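Local coordinates for protein transketolase (Campylobacter jejuni, PDB 3L84) that belongs to the thiamine diphosphate-dependent transketolase family, pairing a cofactor-binding domain with a pyrimidine-binding domain and a C-terminal domain, at residues K47-K51 with A293-D298; N52-N57 with E300-W304. One frame throughout, in Å; residues are numbered along the deposited sequence.

How the interactions relate
Interactions 1 and 2 are two halves of one seam, their centres about 8 Å apart, in which the loop between helix 30-42 and strand 60-63 runs beside helix 293-310. Residues 47-51 and 52-57 follow one another directly in the loop, and 293-298 and 300-304 come in the same order on the helix; the segments alternate along the chain, with more than 240 residues between the partners of each contact. A hydrogen bond from Asn49 ND2 to Glu301 OE1, 2.8 Å long, joins the two contacts, and Lys47 leans on Trp55. Within the thiamine diphosphate binding domain, the seam packs helix 293-310 against the loop leading into strand 60-63, an outermost strand of the parallel sheet.

Interaction 1 (K47-K51 with A293-D298); sequences KHNPK and AVELGD
His48 meets Ala293 and Gly297, on the first two turns of the helix, with both backbone and ring. Its carbonyl O lies 3.2 Å from Gly297 CA; Gly297, with no side chain, lets this oxygen and the Asn49 backbone come right up to the helix. Water 1 donates to both His48 O and Ala293 O, so a carbonyl from each segment is bridged although the two do not bond directly. The imidazole approaches the helix obliquely, with CE1 4.1 Å from Ala293 CB.

At Asn49 the chain comes nearest the helix, its CA 4.0 Å from that of Gly297. CG stands opposite the backbone N (chi1 -173°), laying the amide alongside the Gly297-Asp298 backbone. OD1 accepts from Lys51 N at 3.0 Å, closing an Asx turn with the donor above the carbonyl plane, and also accepts a hydrogen bond from water 2, which donates again to Val294 O. On the other branch, ND2 donates to water 3, itself bonded to Asp298 OD1, and to Glu301. Both ends of the amide are thereby held, fixing its rotation.

Pro50 packs its ring on Ala293, CD 3.5 Å from the carbonyl O and CG 4.0 Å from CB. Lys51 then bends at chi2 (-58°), bringing CE 4.0 Å from Val294 CG1, with CG touching the same methyl, while NZ goes on to Gly80 O.

Between residues 47-51 and 293-298 the polar links run through the three waters. In the fold, the contact sets the loop that follows helix 30-42 and precedes strand 60-63 against the first turns of helix 293-310, with Tyr81, just beyond helix 69-79, packing against Pro50.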
ATOM      1  N   LYS A  47      -4.944 -30.232  15.294  1.00  9.17           N
ATOM      2  CA  LYS A  47      -5.288 -31.420  14.541  0.50  9.28           C
ATOM      3  C   LYS A  47      -4.646 -31.288  13.158  1.00  9.44           C
ATOM      4  O   LYS A  47      -4.935 -30.338  12.403  1.00 10.11           O
ATOM      5  CB  LYS A  47      -6.797 -31.501  14.438  0.50 10.42           C
ATOM      6  CG  LYS A  47      -7.334 -32.733  13.766  0.50 11.28           C
ATOM      7  CD  LYS A  47      -8.810 -32.539  13.425  0.50 13.83           C
ATOM      8  CE  LYS A  47      -9.000 -31.522  12.319  0.50 14.38           C
ATOM      9  NZ  LYS A  47     -10.286 -31.666  11.689  0.50 13.46           N
ATOM     10  N   HIS A  48      -3.740 -32.187  12.844  1.00  9.02           N
ATOM     11  CA  HIS A  48      -2.927 -32.108  11.632  1.00  8.79           C
ATOM     12  C   HIS A  48      -2.252 -33.435  11.361  1.00  8.85           C
ATOM     13  O   HIS A  48      -2.038 -34.231  12.277  1.00  9.17           O
ATOM     14  CB  HIS A  48      -1.898 -30.962  11.748  1.00  8.62           C
ATOM     15  CG  HIS A  48      -0.819 -31.128  12.783  1.00  9.84           C
ATOM     16  ND1 HIS A  48      -1.023 -31.329  14.141  1.00 12.40           N
ATOM     17  CD2 HIS A  48       0.514 -31.019  12.622  1.00  8.11           C
ATOM     18  CE1 HIS A  48       0.158 -31.379  14.751  1.00  7.08           C
ATOM     19  NE2 HIS A  48       1.105 -31.172  13.850  1.00 13.89           N
ATOM     20  N   ASN A  49      -1.943 -33.671  10.094  1.00  8.09           N
ATOM     21  CA  ASN A  49      -1.214 -34.860   9.679  1.00  8.12           C
ATOM     22  C   ASN A  49       0.154 -34.467   9.099  1.00  8.13           C
ATOM     23  O   ASN A  49       0.239 -34.017   7.971  1.00  8.94           O
ATOM     24  CB  ASN A  49      -1.990 -35.676   8.650  1.00  8.08           C
ATOM     25  CG  ASN A  49      -1.296 -36.976   8.353  1.00  9.35           C
ATOM     26  OD1 ASN A  49      -0.172 -37.209   8.858  1.00  8.77           O
ATOM     27  ND2 ASN A  49      -1.955 -37.852   7.616  1.00  9.04           N
ATOM     28  N   PRO A  50       1.227 -34.588   9.905  1.00  8.65           N
ATOM     29  CA  PRO A  50       2.561 -34.233   9.425  1.00  8.47           C
ATOM     30  C   PRO A  50       2.953 -34.944   8.120  1.00  9.43           C
ATOM     31  O   PRO A  50       3.780 -34.432   7.380  1.00 10.26           O
ATOM     32  CB  PRO A  50       3.460 -34.641  10.603  1.00  9.83           C
ATOM     33  CG  PRO A  50       2.594 -34.582  11.793  1.00 10.79           C
ATOM     34  CD  PRO A  50       1.250 -35.093  11.286  1.00 10.25           C
ATOM     35  N   LYS A  51       2.408 -36.129   7.851  1.00  8.90           N
ATOM     36  CA  LYS A  51       2.760 -36.866   6.639  1.00  9.59           C
ATOM     37  C   LYS A  51       1.824 -36.522   5.472  1.00 10.06           C
ATOM     38  O   LYS A  51       2.033 -36.989   4.345  1.00 11.31           O
ATOM     39  CB  LYS A  51       2.744 -38.374   6.901  1.00 10.10           C
ATOM     40  CG  LYS A  51       3.680 -38.806   8.018  1.00 12.39           C
ATOM     41  CD  LYS A  51       5.131 -38.418   7.773  1.00 15.71           C
ATOM     42  CE  LYS A  51       6.068 -39.113   8.776  1.00 18.75           C
ATOM     43  NZ  LYS A  51       7.454 -38.514   8.839  1.00 22.99           N
ATOM     44  N   ALA A 293       2.453 -36.918  17.072  1.00  8.78           N
ATOM     45  CA  ALA A 293       1.604 -36.240  16.076  1.00  8.95           C
ATOM     46  C   ALA A 293       1.450 -37.037  14.786  1.00  8.58           C
ATOM     47  O   ALA A 293       0.418 -36.936  14.093  1.00  8.38           O
ATOM     48  CB  ALA A 293       2.142 -34.812  15.754  1.00  9.58           C
ATOM     49  N   VAL A 294       2.460 -37.819  14.432  1.00  8.44           N
ATOM     50  CA  VAL A 294       2.403 -38.648  13.228  1.00  7.99           C
ATOM     51  C   VAL A 294       1.281 -39.690  13.313  1.00  7.59           C
ATOM     52  O   VAL A 294       0.389 -39.749  12.441  1.00  6.80           O
ATOM     53  CB  VAL A 294       3.792 -39.291  12.933  1.00  7.18           C
ATOM     54  CG1 VAL A 294       3.719 -40.333  11.794  1.00  7.64           C
ATOM     55  CG2 VAL A 294       4.823 -38.165  12.617  1.00  8.79           C
ATOM     56  N   GLU A 295       1.299 -40.498  14.371  1.00  8.83           N
ATOM     57  CA  GLU A 295       0.279 -41.530  14.501  1.00 10.56           C
ATOM     58  C   GLU A 295      -1.103 -40.906  14.707  1.00  9.85           C
ATOM     59  O   GLU A 295      -2.093 -41.330  14.101  1.00 10.09           O
ATOM     60  CB  GLU A 295       0.630 -42.477  15.646  1.00 11.13           C
ATOM     61  CG  GLU A 295      -0.410 -43.565  15.894  1.00 17.60           C
ATOM     62  CD  GLU A 295      -0.201 -44.322  17.210  1.00 24.95           C
ATOM     63  OE1 GLU A 295       0.789 -44.045  17.935  1.00 30.37           O
ATOM     64  OE2 GLU A 295      -1.047 -45.192  17.525  1.00 29.86           O
ATOM     65  N   LEU A 296      -1.168 -39.851  15.516  1.00  9.55           N
ATOM     66  CA  LEU A 296      -2.435 -39.223  15.810  1.00  9.74           C
ATOM     67  C   LEU A 296      -3.031 -38.618  14.552  1.00  9.60           C
ATOM     68  O   LEU A 296      -4.233 -38.699  14.313  1.00  9.97           O
ATOM     69  CB  LEU A 296      -2.295 -38.154  16.903  1.00  9.68           C
ATOM     70  CG  LEU A 296      -1.962 -38.643  18.300  1.00 11.62           C
ATOM     71  CD1 LEU A 296      -1.535 -37.465  19.208  1.00 12.69           C
ATOM     72  CD2 LEU A 296      -3.112 -39.409  18.918  1.00 12.48           C
ATOM     73  N   GLY A 297      -2.183 -37.971  13.761  1.00  8.86           N
ATOM     74  CA  GLY A 297      -2.620 -37.344  12.547  1.00  9.57           C
ATOM     75  C   GLY A 297      -3.072 -38.290  11.470  1.00  8.60           C
ATOM     76  O   GLY A 297      -4.033 -38.016  10.740  1.00  9.31           O
ATOM     77  N   ASP A 298      -2.375 -39.405  11.341  1.00  9.59           N
ATOM     78  CA  ASP A 298      -2.818 -40.426  10.430  1.00 10.37           C
ATOM     79  C   ASP A 298      -4.203 -40.947  10.800  1.00 10.29           C
ATOM     80  O   ASP A 298      -5.051 -41.094   9.915  1.00 10.42           O
ATOM     81  CB  ASP A 298      -1.807 -41.555  10.408  1.00 11.04           C
ATOM     82  CG  ASP A 298      -2.234 -42.676   9.479  1.00 13.80           C
ATOM     83  OD1 ASP A 298      -2.211 -42.474   8.245  1.00 15.54           O
ATOM     84  OD2 ASP A 298      -2.641 -43.722  10.003  1.00 17.40           O
TER
HETATM   85  O   HOH W   1      -1.250 -34.923  14.760  1.00 15.61           O
HETATM   86  O   HOH W   2       1.004 -39.436   9.763  1.00 10.27           O
HETATM   87  O   HOH W   3      -0.975 -40.510   6.757  1.00 15.06           O

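Interaction 2 (N52-N57 with E300-W304)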
ATOM      1  N   ASN A  52       0.794 -35.705   5.723  1.00  9.85           N
ATOM      2  CA  ASN A  52      -0.054 -35.153   4.639  1.00  8.93           C
ATOM      3  C   ASN A  52      -0.463 -33.727   4.981  1.00  9.53           C
ATOM      4  O   ASN A  52      -1.570 -33.466   5.453  1.00  8.41           O
ATOM      5  CB  ASN A  52      -1.295 -35.983   4.321  1.00  9.52           C
ATOM      6  CG  ASN A  52      -2.085 -35.377   3.193  1.00  8.78           C
ATOM      7  OD1 ASN A  52      -1.565 -34.494   2.473  1.00  9.70           O
ATOM      8  ND2 ASN A  52      -3.332 -35.772   3.028  1.00  9.66           N
ATOM      9  N   PRO A  53       0.418 -32.788   4.683  1.00  9.23           N
ATOM     10  CA  PRO A  53       0.148 -31.377   4.937  1.00  9.83           C
ATOM     11  C   PRO A  53      -0.964 -30.783   4.072  1.00 10.09           C
ATOM     12  O   PRO A  53      -1.289 -29.616   4.247  1.00 11.43           O
ATOM     13  CB  PRO A  53       1.495 -30.700   4.628  1.00 10.56           C
ATOM     14  CG  PRO A  53       2.475 -31.795   4.784  1.00 11.97           C
ATOM     15  CD  PRO A  53       1.817 -33.009   4.279  1.00 10.19           C
ATOM     16  N   THR A  54      -1.510 -31.542   3.126  1.00  8.75           N
ATOM     17  CA  THR A  54      -2.622 -31.091   2.302  1.00 10.00           C
ATOM     18  C   THR A  54      -3.993 -31.596   2.759  1.00  9.60           C
ATOM     19  O   THR A  54      -4.975 -31.323   2.103  1.00  9.66           O
ATOM     20  CB  THR A  54      -2.428 -31.494   0.794  1.00 11.12           C
ATOM     21  OG1 THR A  54      -2.681 -32.878   0.572  1.00 12.99           O
ATOM     22  CG2 THR A  54      -1.001 -31.114   0.278  1.00 15.12           C
ATOM     23  N   TRP A  55      -4.069 -32.315   3.874  1.00  7.74           N
ATOM     24  CA  TRP A  55      -5.342 -32.820   4.383  1.00  7.67           C
ATOM     25  C   TRP A  55      -6.304 -31.646   4.527  1.00  7.29           C
ATOM     26  O   TRP A  55      -6.052 -30.709   5.274  1.00  7.41           O
ATOM     27  CB  TRP A  55      -5.130 -33.516   5.719  1.00  7.72           C
ATOM     28  CG  TRP A  55      -6.412 -33.908   6.413  1.00  6.96           C
ATOM     29  CD1 TRP A  55      -7.620 -34.272   5.836  1.00  7.55           C
ATOM     30  CD2 TRP A  55      -6.621 -33.910   7.832  1.00  6.66           C
ATOM     31  NE1 TRP A  55      -8.529 -34.499   6.837  1.00  7.22           N
ATOM     32  CE2 TRP A  55      -7.956 -34.269   8.058  1.00  5.69           C
ATOM     33  CE3 TRP A  55      -5.794 -33.637   8.922  1.00  6.56           C
ATOM     34  CZ2 TRP A  55      -8.505 -34.375   9.336  1.00  7.73           C
ATOM     35  CZ3 TRP A  55      -6.322 -33.733  10.193  1.00  9.03           C
ATOM     36  CH2 TRP A  55      -7.687 -34.111  10.389  1.00  8.68           C
ATOM     37  N   LEU A  56      -7.416 -31.708   3.808  1.00  6.98           N
ATOM     38  CA  LEU A  56      -8.275 -30.524   3.658  1.00  6.90           C
ATOM     39  C   LEU A  56      -8.863 -30.020   4.970  1.00  6.68           C
ATOM     40  O   LEU A  56      -9.110 -28.828   5.097  1.00  7.44           O
ATOM     41  CB  LEU A  56      -9.412 -30.840   2.687  1.00  7.65           C
ATOM     42  CG  LEU A  56     -10.242 -29.665   2.223  1.00  7.57           C
ATOM     43  CD1 LEU A  56      -9.429 -28.674   1.388  1.00 10.41           C
ATOM     44  CD2 LEU A  56     -11.399 -30.198   1.379  1.00 11.47           C
ATOM     45  N   ASN A  57      -9.132 -30.917   5.913  1.00  6.13           N
ATOM     46  CA  ASN A  57      -9.786 -30.553   7.164  1.00  5.75           C
ATOM     47  C   ASN A  57      -8.809 -30.411   8.332  1.00  6.24           C
ATOM     48  O   ASN A  57      -9.236 -30.439   9.476  1.00  6.70           O
ATOM     49  CB  ASN A  57     -10.949 -31.501   7.509  1.00  6.58           C
ATOM     50  CG  ASN A  57     -11.884 -30.923   8.572  1.00  6.12           C
ATOM     51  OD1 ASN A  57     -12.227 -29.761   8.539  1.00  6.84           O
ATOM     52  ND2 ASN A  57     -12.294 -31.754   9.541  1.00  6.79           N
ATOM     53  N   GLU A 300      -6.547 -39.294  12.583  1.00  9.26           N
ATOM     54  CA  GLU A 300      -7.533 -38.235  12.342  1.00 10.39           C
ATOM     55  C   GLU A 300      -7.883 -38.137  10.877  1.00  9.54           C
ATOM     56  O   GLU A 300      -9.047 -38.035  10.515  1.00  9.39           O
ATOM     57  CB  GLU A 300      -7.040 -36.898  12.848  1.00 11.36           C
ATOM     58  CG  GLU A 300      -6.994 -36.793  14.364  1.00 14.06           C
ATOM     59  CD  GLU A 300      -8.335 -36.442  15.007  1.00 19.77           C
ATOM     60  OE1 GLU A 300      -9.365 -36.324  14.308  1.00 19.78           O
ATOM     61  OE2 GLU A 300      -8.339 -36.252  16.246  1.00 22.94           O
ATOM     62  N   GLU A 301      -6.887 -38.191  10.005  1.00  9.35           N
ATOM     63  CA  GLU A 301      -7.201 -38.104   8.592  1.00  8.80           C
ATOM     64  C   GLU A 301      -7.966 -39.344   8.095  1.00  9.10           C
ATOM     65  O   GLU A 301      -8.891 -39.229   7.282  1.00  9.45           O
ATOM     66  CB  GLU A 301      -5.931 -37.894   7.741  1.00  9.36           C
ATOM     67  CG  GLU A 301      -6.300 -37.778   6.262  1.00  9.02           C
ATOM     68  CD  GLU A 301      -5.126 -37.485   5.318  1.00 11.54           C
ATOM     69  OE1 GLU A 301      -3.986 -37.308   5.783  1.00 14.13           O
ATOM     70  OE2 GLU A 301      -5.355 -37.473   4.104  1.00 11.39           O
ATOM     71  N   ALA A 302      -7.641 -40.513   8.631  1.00  8.99           N
ATOM     72  CA  ALA A 302      -8.339 -41.745   8.263  1.00  8.79           C
ATOM     73  C   ALA A 302      -9.815 -41.676   8.593  1.00  8.79           C
ATOM     74  O   ALA A 302     -10.665 -42.011   7.774  1.00  8.87           O
ATOM     75  CB  ALA A 302      -7.701 -42.931   8.960  1.00 10.20           C
ATOM     76  N   LYS A 303     -10.127 -41.166   9.781  1.00  8.46           N
ATOM     77  CA  LYS A 303     -11.518 -40.978  10.235  1.00  9.85           C
ATOM     78  C   LYS A 303     -12.222 -40.006   9.308  1.00  8.94           C
ATOM     79  O   LYS A 303     -13.406 -40.202   8.953  1.00  8.66           O
ATOM     80  CB  LYS A 303     -11.559 -40.468  11.707  1.00 10.53           C
ATOM     81  CG  LYS A 303     -11.114 -41.513  12.743  1.00 14.46           C
ATOM     82  CD  LYS A 303     -11.105 -40.920  14.157  1.00 17.37           C
ATOM     83  CE  LYS A 303     -10.537 -41.893  15.202  1.00 21.94           C
ATOM     84  NZ  LYS A 303     -10.644 -41.299  16.584  1.00 24.95           N
ATOM     85  N   TRP A 304     -11.517 -38.953   8.905  1.00  8.90           N
ATOM     86  CA  TRP A 304     -12.103 -37.964   8.027  1.00  9.12           C
ATOM     87  C   TRP A 304     -12.383 -38.533   6.632  1.00  8.38           C
ATOM     88  O   TRP A 304     -13.435 -38.318   6.052  1.00  9.31           O
ATOM     89  CB  TRP A 304     -11.195 -36.735   7.936  1.00  8.82           C
ATOM     90  CG  TRP A 304     -11.787 -35.659   7.087  1.00  7.93           C
ATOM     91  CD1 TRP A 304     -12.686 -34.753   7.481  1.00  7.64           C
ATOM     92  CD2 TRP A 304     -11.566 -35.440   5.679  1.00  8.43           C
ATOM     93  NE1 TRP A 304     -13.037 -33.949   6.430  1.00  9.29           N
ATOM     94  CE2 TRP A 304     -12.354 -34.341   5.315  1.00  9.10           C
ATOM     95  CE3 TRP A 304     -10.764 -36.055   4.709  1.00  8.64           C
ATOM     96  CZ2 TRP A 304     -12.379 -33.832   4.005  1.00  9.76           C
ATOM     97  CZ3 TRP A 304     -10.763 -35.525   3.397  1.00 10.46           C
ATOM     98  CH2 TRP A 304     -11.568 -34.432   3.072  1.00 10.60           C
TER
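Trp55 and Trp304 both swing their indoles away from their own backbone nitrogens (chi1 172° and -177°), and the two rings reach across to meet in an offset edge-to-face pair. The pyrrole edge of Trp55 points at the face of Trp304, the planes standing at 67° and Trp55 NE1 lying 3.4 Å from Trp304 CD2. Glu301 runs extended over one face of the Trp55 ring, its CG making a CH-pi contact 3.9 Å from the centroid of the five-membered ring; its carboxylate lies almost parallel to the indole.

Asn52 ND2 donates to Glu301 OE2 at 2.9 Å, on the syn side but somewhat out of the carboxylate plane, though within the plane of its own amide. A weak second bond goes to OE1, whose other partner is Asn49. Asn52 opens a type I beta turn ending at Trp55, and its OD1 forms an Asx turn with Thr54 N. Thr54 OG1 adds a 2.7 Å bond to Asn52 OD1, in the carbonyl plane and on a lone pair, helping to fix the amide.

Farther along, Asn57 CB sits over the face of Trp304, 3.4 Å from NE1, while its amide NH2 turns to Asp143. Trp304 NE1 donates to Leu141 O, giving the buried indole N-H a partner.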